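Local coordinates for lysin (Bacillus phage PBC5, PDB 6ILU), which probably binds the Bacillus cell wall through this SH3b-type cell-wall-binding domain of a phage endolysin, anchoring the enzyme to its peptidoglycan-containing target, at residues 80-94 against 128-140. Residues are numbered along the deposited sequence; the frame is centred on the assembly and turned at random.
Sequences YKVRSKYPVGWGVNF and RWIKEEHVTITAK. With SO4 (sulfate ion), chain C; SO4 (sulfate ion), chain F; EDO (1,2-ethanediol), chain K; EDO (1,2-ethanediol), chain I.
Arg83 reaches along strand 135-138 and takes the C-terminal carboxylate of Lys140 end-on: NH2 makes a salt bridge to OXT at 2.9 Å, and NH1 a hydrogen bond to Lys140 O, in the carbonyl plane on a lone pair. Both oxygens lie close to the guanidinium plane. Thr138 OG1 donates to the same Lys140 O at 2.7 Å, so two donors grip that oxygen, and a 1,2-ethanediol takes NE and the second N-H of NH2. One water joins Lys81 O, Arg83 NH1, Thr136 OG1 and Thr138 OG1. Beneath this polar face, strands 81-84 and 135-138 run antiparallel; the hydrogen-bonded pairs Lys81-Thr138 and Arg83-Thr136 each close both backbone bonds, while Val82 and Ile137 turn to the other face, where Val82 CG1 packs on Val135 CB. Where the strands end, Lys85 N takes His134 O (2.9 Å) and its side chain, extended beyond CG (chi2 -176°, chi3 179°), brings NZ to Glu133 O, above the carbonyl plane; a separate sulfate forms a salt bridge with NZ. The two imidazole nitrogens of His134 are both engaged in the ring plane: ND1 and Tyr86 OH are hydrogen-bonded at 2.7 Å, either being able to donate, and NE2 donates almost straight (179°) to an oxygen of a second sulfate. Asn93 ND2 and Lys131 NZ hold that second sulfate. Farther along, Val92 CG1 meets Ile130 CG2 at 3.5 Å, and the aliphatic part of Arg128 lies over one Phe94 face, CD 3.8 Å from the centroid. The C-terminal strand pairs antiparallel with strand 75-84, which also pairs with strands 13-17 and 112-113, consistent with an SH3b cell-wall-binding fold.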
loop_
_atom_site.group_PDB
_atom_site.type_symbol
_atom_site.label_atom_id
_atom_site.label_comp_id
_atom_site.label_asym_id
_atom_site.label_seq_id
_atom_site.Cartn_x
_atom_site.Cartn_y
_atom_site.Cartn_z
ATOM N N TYR A 80 2.145 -4.663 3.980
ATOM C CA TYR A 80 2.865 -5.786 3.411
ATOM C C TYR A 80 4.330 -5.391 3.204
ATOM O O TYR A 80 4.649 -4.246 2.891
ATOM C CB TYR A 80 2.221 -6.223 2.099
ATOM C CG TYR A 80 0.876 -6.901 2.273
ATOM C CD1 TYR A 80 0.376 -7.234 3.536
ATOM C CD2 TYR A 80 0.115 -7.231 1.145
ATOM C CE1 TYR A 80 -0.835 -7.890 3.666
ATOM C CE2 TYR A 80 -1.081 -7.856 1.264
ATOM C CZ TYR A 80 -1.566 -8.181 2.524
ATOM O OH TYR A 80 -2.783 -8.816 2.630
ATOM N N LYS A 81 5.221 -6.357 3.433
ATOM C CA LYS A 81 6.665 -6.145 3.380
ATOM C C LYS A 81 7.240 -6.736 2.097
ATOM O O LYS A 81 6.934 -7.891 1.716
ATOM C CB LYS A 81 7.352 -6.789 4.606
ATOM C CG LYS A 81 6.723 -6.319 5.905
ATOM C CD LYS A 81 7.130 -4.901 6.191
ATOM C CE LYS A 81 6.451 -4.402 7.470
ATOM N NZ LYS A 81 6.949 -3.068 7.841
ATOM N N VAL A 82 8.087 -5.926 1.452
ATOM C CA VAL A 82 8.671 -6.280 0.157
ATOM C C VAL A 82 10.141 -6.599 0.346
ATOM O O VAL A 82 10.888 -5.774 0.886
ATOM C CB VAL A 82 8.482 -5.116 -0.867
ATOM C CG1 VAL A 82 9.009 -5.519 -2.271
ATOM C CG2 VAL A 82 6.964 -4.710 -0.976
ATOM N N ARG A 83 10.561 -7.797 -0.080
ATOM C CA ARG A 83 11.967 -8.199 0.067
ATOM C C ARG A 83 12.470 -8.773 -1.226
ATOM O O ARG A 83 11.749 -9.512 -1.880
ATOM C CB ARG A 83 12.121 -9.224 1.172
ATOM C CG ARG A 83 11.844 -8.677 2.570
ATOM C CD ARG A 83 11.894 -9.855 3.552
ATOM N NE ARG A 83 11.603 -9.461 4.928
ATOM C CZ ARG A 83 10.389 -9.487 5.470
ATOM N NH1 ARG A 83 9.334 -9.867 4.749
ATOM N NH2 ARG A 83 10.228 -9.126 6.747
ATOM N N SER A 84 13.697 -8.442 -1.603
ATOM C CA SER A 84 14.328 -9.134 -2.750
ATOM C C SER A 84 14.298 -10.660 -2.600
ATOM O O SER A 84 14.454 -11.198 -1.486
ATOM C CB SER A 84 15.788 -8.670 -2.922
ATOM O OG SER A 84 16.409 -9.380 -3.981
ATOM N N LYS A 85 14.139 -11.361 -3.727
ATOM C CA LYS A 85 14.293 -12.813 -3.726
ATOM C C LYS A 85 15.769 -13.216 -3.752
ATOM O O LYS A 85 16.083 -14.383 -3.578
ATOM C CB LYS A 85 13.587 -13.464 -4.937
ATOM C CG LYS A 85 12.060 -13.415 -4.885
ATOM C CD LYS A 85 11.472 -14.168 -6.078
ATOM C CE LYS A 85 9.937 -14.157 -6.032
ATOM N NZ LYS A 85 9.380 -14.787 -7.298
ATOM N N TYR A 86 16.662 -12.259 -3.968
ATOM C CA TYR A 86 18.063 -12.566 -4.299
ATOM C C TYR A 86 18.971 -12.157 -3.152
ATOM O O TYR A 86 18.563 -11.346 -2.320
ATOM C CB TYR A 86 18.456 -11.847 -5.594
ATOM C CG TYR A 86 17.455 -12.054 -6.701
ATOM C CD1 TYR A 86 16.547 -11.058 -7.015
ATOM C CD2 TYR A 86 17.430 -13.229 -7.435
ATOM C CE1 TYR A 86 15.619 -11.224 -8.012
ATOM C CE2 TYR A 86 16.489 -13.411 -8.446
ATOM C CZ TYR A 86 15.595 -12.401 -8.720
ATOM O OH TYR A 86 14.645 -12.549 -9.696
ATOM N N PRO A 87 20.213 -12.690 -3.120
ATOM C CA PRO A 87 21.088 -12.356 -1.993
ATOM C C PRO A 87 21.436 -10.871 -1.942
ATOM O O PRO A 87 21.301 -10.163 -2.931
ATOM C CB PRO A 87 22.340 -13.214 -2.235
ATOM C CG PRO A 87 22.251 -13.741 -3.607
ATOM C CD PRO A 87 20.816 -13.637 -4.072
ATOM N N VAL A 88 21.883 -10.408 -0.783
ATOM C CA VAL A 88 22.360 -9.039 -0.671
ATOM C C VAL A 88 23.525 -8.765 -1.634
ATOM O O VAL A 88 24.524 -9.525 -1.710
ATOM C CB VAL A 88 22.795 -8.716 0.766
ATOM C CG1 VAL A 88 23.334 -7.306 0.821
ATOM C CG2 VAL A 88 21.622 -8.887 1.715
ATOM N N GLY A 89 23.371 -7.703 -2.411
ATOM C CA GLY A 89 24.379 -7.291 -3.373
ATOM C C GLY A 89 23.940 -7.601 -4.796
ATOM O O GLY A 89 24.534 -7.108 -5.743
ATOM N N TRP A 90 22.877 -8.392 -4.927
ATOM C CA TRP A 90 22.327 -8.762 -6.241
ATOM C C TRP A 90 21.322 -7.696 -6.633
ATOM O O TRP A 90 20.290 -7.523 -5.973
ATOM C CB TRP A 90 21.706 -10.160 -6.148
ATOM C CG TRP A 90 21.102 -10.741 -7.407
ATOM C CD1 TRP A 90 20.029 -10.265 -8.114
ATOM C CD2 TRP A 90 21.487 -11.960 -8.023
ATOM N NE1 TRP A 90 19.765 -11.115 -9.169
ATOM C CE2 TRP A 90 20.628 -12.170 -9.125
ATOM C CE3 TRP A 90 22.487 -12.896 -7.756
ATOM C CZ2 TRP A 90 20.764 -13.281 -9.985
ATOM C CZ3 TRP A 90 22.614 -14.018 -8.599
ATOM C CH2 TRP A 90 21.746 -14.186 -9.692
ATOM N N GLY A 91 21.637 -6.934 -7.673
ATOM C CA GLY A 91 20.838 -5.759 -7.982
ATOM C C GLY A 91 19.424 -6.054 -8.478
ATOM O O GLY A 91 19.208 -6.985 -9.259
ATOM N N VAL A 92 18.464 -5.233 -8.034
ATOM C CA VAL A 92 17.093 -5.364 -8.514
ATOM C C VAL A 92 16.672 -3.998 -9.062
ATOM O O VAL A 92 16.745 -2.995 -8.338
ATOM C CB VAL A 92 16.129 -5.806 -7.393
ATOM C CG1 VAL A 92 14.664 -5.816 -7.901
ATOM C CG2 VAL A 92 16.558 -7.210 -6.864
ATOM N N ASN A 93 16.262 -3.977 -10.332
ATOM C CA ASN A 93 15.939 -2.710 -10.979
ATOM C C ASN A 93 14.614 -2.134 -10.498
ATOM O O ASN A 93 13.673 -2.877 -10.234
ATOM C CB ASN A 93 15.826 -2.910 -12.473
ATOM C CG ASN A 93 17.168 -3.278 -13.116
ATOM O OD1 ASN A 93 18.212 -2.800 -12.678
ATOM N ND2 ASN A 93 17.115 -4.088 -14.147
ATOM N N PHE A 94 14.519 -0.810 -10.491
ATOM C CA PHE A 94 13.220 -0.174 -10.291
ATOM C C PHE A 94 12.989 0.901 -11.343
ATOM O O PHE A 94 13.963 1.476 -11.953
ATOM C CB PHE A 94 13.039 0.409 -8.829
ATOM C CG PHE A 94 14.032 1.465 -8.406
ATOM C CD1 PHE A 94 13.863 2.785 -8.759
ATOM C CD2 PHE A 94 15.142 1.113 -7.622
ATOM C CE1 PHE A 94 14.773 3.752 -8.372
ATOM C CE2 PHE A 94 16.066 2.065 -7.209
ATOM C CZ PHE A 94 15.878 3.400 -7.580
ATOM N N ARG A 128 9.134 4.175 -6.759
ATOM C CA ARG A 128 10.115 3.182 -7.214
ATOM C C ARG A 128 9.422 1.859 -7.399
ATOM O O ARG A 128 9.006 1.226 -6.412
ATOM C CB ARG A 128 11.256 3.054 -6.196
ATOM C CG ARG A 128 12.042 4.355 -6.081
ATOM C CD ARG A 128 13.201 4.163 -5.060
ATOM N NE ARG A 128 12.629 3.884 -3.729
ATOM C CZ ARG A 128 13.326 3.411 -2.682
ATOM N NH1 ARG A 128 14.631 3.159 -2.807
ATOM N NH2 ARG A 128 12.690 3.178 -1.520
ATOM N N TRP A 129 9.258 1.489 -8.665
ATOM C CA TRP A 129 8.399 0.332 -9.020
ATOM C C TRP A 129 9.275 -0.839 -9.451
ATOM O O TRP A 129 10.094 -0.705 -10.378
ATOM C CB TRP A 129 7.442 0.698 -10.133
ATOM C CG TRP A 129 6.484 1.760 -9.701
ATOM C CD1 TRP A 129 6.720 3.131 -9.634
ATOM C CD2 TRP A 129 5.115 1.566 -9.323
ATOM N NE1 TRP A 129 5.571 3.781 -9.205
ATOM C CE2 TRP A 129 4.572 2.843 -9.039
ATOM C CE3 TRP A 129 4.296 0.428 -9.200
ATOM C CZ2 TRP A 129 3.240 3.014 -8.633
ATOM C CZ3 TRP A 129 2.958 0.602 -8.784
ATOM C CH2 TRP A 129 2.455 1.891 -8.517
ATOM N N ILE A 130 9.081 -1.975 -8.791
ATOM C CA ILE A 130 9.842 -3.229 -9.067
ATOM C C ILE A 130 8.919 -4.320 -9.582
ATOM O O ILE A 130 7.798 -4.479 -9.099
ATOM C CB ILE A 130 10.536 -3.703 -7.757
ATOM C CG1 ILE A 130 11.532 -2.621 -7.304
ATOM C CG2 ILE A 130 11.201 -5.123 -7.920
ATOM C CD1 ILE A 130 12.324 -2.919 -5.980
ATOM N N LYS A 131 9.389 -5.111 -10.529
ATOM C CA LYS A 131 8.591 -6.234 -11.002
ATOM C C LYS A 131 8.363 -7.212 -9.862
ATOM O O LYS A 131 9.327 -7.587 -9.157
ATOM C CB LYS A 131 9.306 -6.976 -12.129
ATOM C CG LYS A 131 9.371 -6.203 -13.426
ATOM C CD LYS A 131 10.109 -6.987 -14.503
ATOM C CE LYS A 131 10.462 -6.108 -15.698
ATOM N NZ LYS A 131 11.323 -6.889 -16.631
ATOM N N GLU A 132 7.130 -7.679 -9.709
ATOM C CA GLU A 132 6.844 -8.538 -8.557
ATOM C C GLU A 132 7.583 -9.864 -8.638
ATOM O O GLU A 132 7.762 -10.518 -7.601
ATOM C CB GLU A 132 5.340 -8.802 -8.422
ATOM C CG GLU A 132 4.597 -7.487 -8.051
ATOM C CD GLU A 132 3.145 -7.663 -7.641
ATOM O OE1 GLU A 132 2.640 -8.811 -7.596
ATOM O OE2 GLU A 132 2.515 -6.609 -7.370
ATOM N N GLU A 133 7.995 -10.279 -9.846
ATOM C CA GLU A 133 8.720 -11.544 -9.988
ATOM C C GLU A 133 10.045 -11.517 -9.211
ATOM O O GLU A 133 10.594 -12.581 -8.920
ATOM C CB GLU A 133 8.983 -11.883 -11.463
ATOM C CG GLU A 133 9.958 -10.991 -12.123
ATOM C CD GLU A 133 9.970 -11.148 -13.630
ATOM O OE1 GLU A 133 10.963 -11.675 -14.152
ATOM O OE2 GLU A 133 8.983 -10.747 -14.283
ATOM N N HIS A 134 10.568 -10.335 -8.903
ATOM C CA HIS A 134 11.873 -10.266 -8.249
ATOM C C HIS A 134 11.805 -10.162 -6.724
ATOM O O HIS A 134 12.843 -10.163 -6.055
ATOM C CB HIS A 134 12.662 -9.069 -8.776
ATOM C CG HIS A 134 13.007 -9.173 -10.232
ATOM N ND1 HIS A 134 13.605 -10.290 -10.773
ATOM C CD2 HIS A 134 12.879 -8.280 -11.244
ATOM C CE1 HIS A 134 13.793 -10.101 -12.071
ATOM N NE2 HIS A 134 13.387 -8.877 -12.374
ATOM N N VAL A 135 10.603 -10.057 -6.187
ATOM C CA VAL A 135 10.454 -9.838 -4.746
ATOM C C VAL A 135 9.397 -10.731 -4.139
ATOM O O VAL A 135 8.545 -11.263 -4.843
ATOM C CB VAL A 135 10.050 -8.362 -4.455
ATOM C CG1 VAL A 135 11.224 -7.402 -4.796
ATOM C CG2 VAL A 135 8.736 -7.993 -5.185
ATOM N N THR A 136 9.450 -10.912 -2.818
ATOM C CA THR A 136 8.321 -11.439 -2.080
ATOM C C THR A 136 7.549 -10.268 -1.459
ATOM O O THR A 136 8.147 -9.245 -1.080
ATOM C CB THR A 136 8.741 -12.410 -0.975
ATOM O OG1 THR A 136 9.741 -11.815 -0.121
ATOM C CG2 THR A 136 9.357 -13.732 -1.596
ATOM N N ILE A 137 6.229 -10.426 -1.369
ATOM C CA ILE A 137 5.343 -9.418 -0.767
ATOM C C ILE A 137 4.531 -10.179 0.240
ATOM O O ILE A 137 3.725 -11.019 -0.147
ATOM C CB ILE A 137 4.412 -8.752 -1.792
ATOM C CG1 ILE A 137 5.219 -8.068 -2.902
ATOM C CG2 ILE A 137 3.382 -7.772 -1.093
ATOM C CD1 ILE A 137 4.353 -7.533 -4.087
ATOM N N THR A 138 4.800 -9.969 1.531
ATOM C CA THR A 138 4.222 -10.854 2.556
ATOM C C THR A 138 3.640 -10.044 3.723
ATOM O O THR A 138 3.948 -8.871 3.854
ATOM C CB THR A 138 5.275 -11.848 3.108
ATOM O OG1 THR A 138 6.394 -11.118 3.602
ATOM C CG2 THR A 138 5.761 -12.843 2.005
ATOM N N ALA A 139 2.822 -10.667 4.560
ATOM C CA ALA A 139 2.099 -9.922 5.612
ATOM C C ALA A 139 3.066 -9.391 6.679
ATOM O O ALA A 139 2.801 -8.359 7.305
ATOM C CB ALA A 139 1.018 -10.797 6.252
ATOM N N LYS A 140 4.178 -10.103 6.878
ATOM C CA LYS A 140 5.216 -9.722 7.853
ATOM C C LYS A 140 6.621 -9.773 7.242
ATOM O O LYS A 140 6.800 -10.224 6.107
ATOM C CB LYS A 140 5.199 -10.648 9.073
ATOM C CG LYS A 140 3.931 -10.644 9.895
ATOM C CD LYS A 140 4.057 -11.605 11.084
ATOM C CE LYS A 140 2.803 -11.582 11.959
ATOM N NZ LYS A 140 2.866 -12.499 13.147
ATOM O OXT LYS A 140 7.630 -9.414 7.883
HETATM S S SO4 C . 14.006 -6.253 -14.799
HETATM O O1 SO4 C . 13.562 -5.582 -16.009
HETATM O O2 SO4 C . 13.473 -5.649 -13.586
HETATM O O3 SO4 C . 13.528 -7.642 -14.953
HETATM O O4 SO4 C . 15.456 -6.206 -14.754
HETATM S S SO4 F . 23.037 -13.306 1.616
HETATM O O1 SO4 F . 23.048 -12.628 2.911
HETATM O O2 SO4 F . 21.765 -13.021 0.966
HETATM O O3 SO4 F . 23.172 -14.752 1.800
HETATM O O4 SO4 F . 24.144 -12.818 0.794
HETATM C C1 EDO K . 13.765 -9.770 7.903
HETATM O O1 EDO K . 14.180 -9.944 6.533
HETATM C C2 EDO K . 13.828 -8.300 8.270
HETATM O O2 EDO K . 12.490 -7.855 8.519
HETATM C C1 EDO I . 16.802 2.252 0.403
HETATM O O1 EDO I . 16.588 1.777 -0.951
HETATM C C2 EDO I . 16.071 3.553 0.696
HETATM O O2 EDO I . 14.626 3.424 0.767
HETATM O O HOH W 1 8.568 -10.308 1.935
HETATM O O HOH W 2 12.342 -12.635 -0.225
HETATM O O HOH W 3 6.928 -13.272 -6.837
HETATM O O HOH W 4 12.191 -4.910 -11.504
#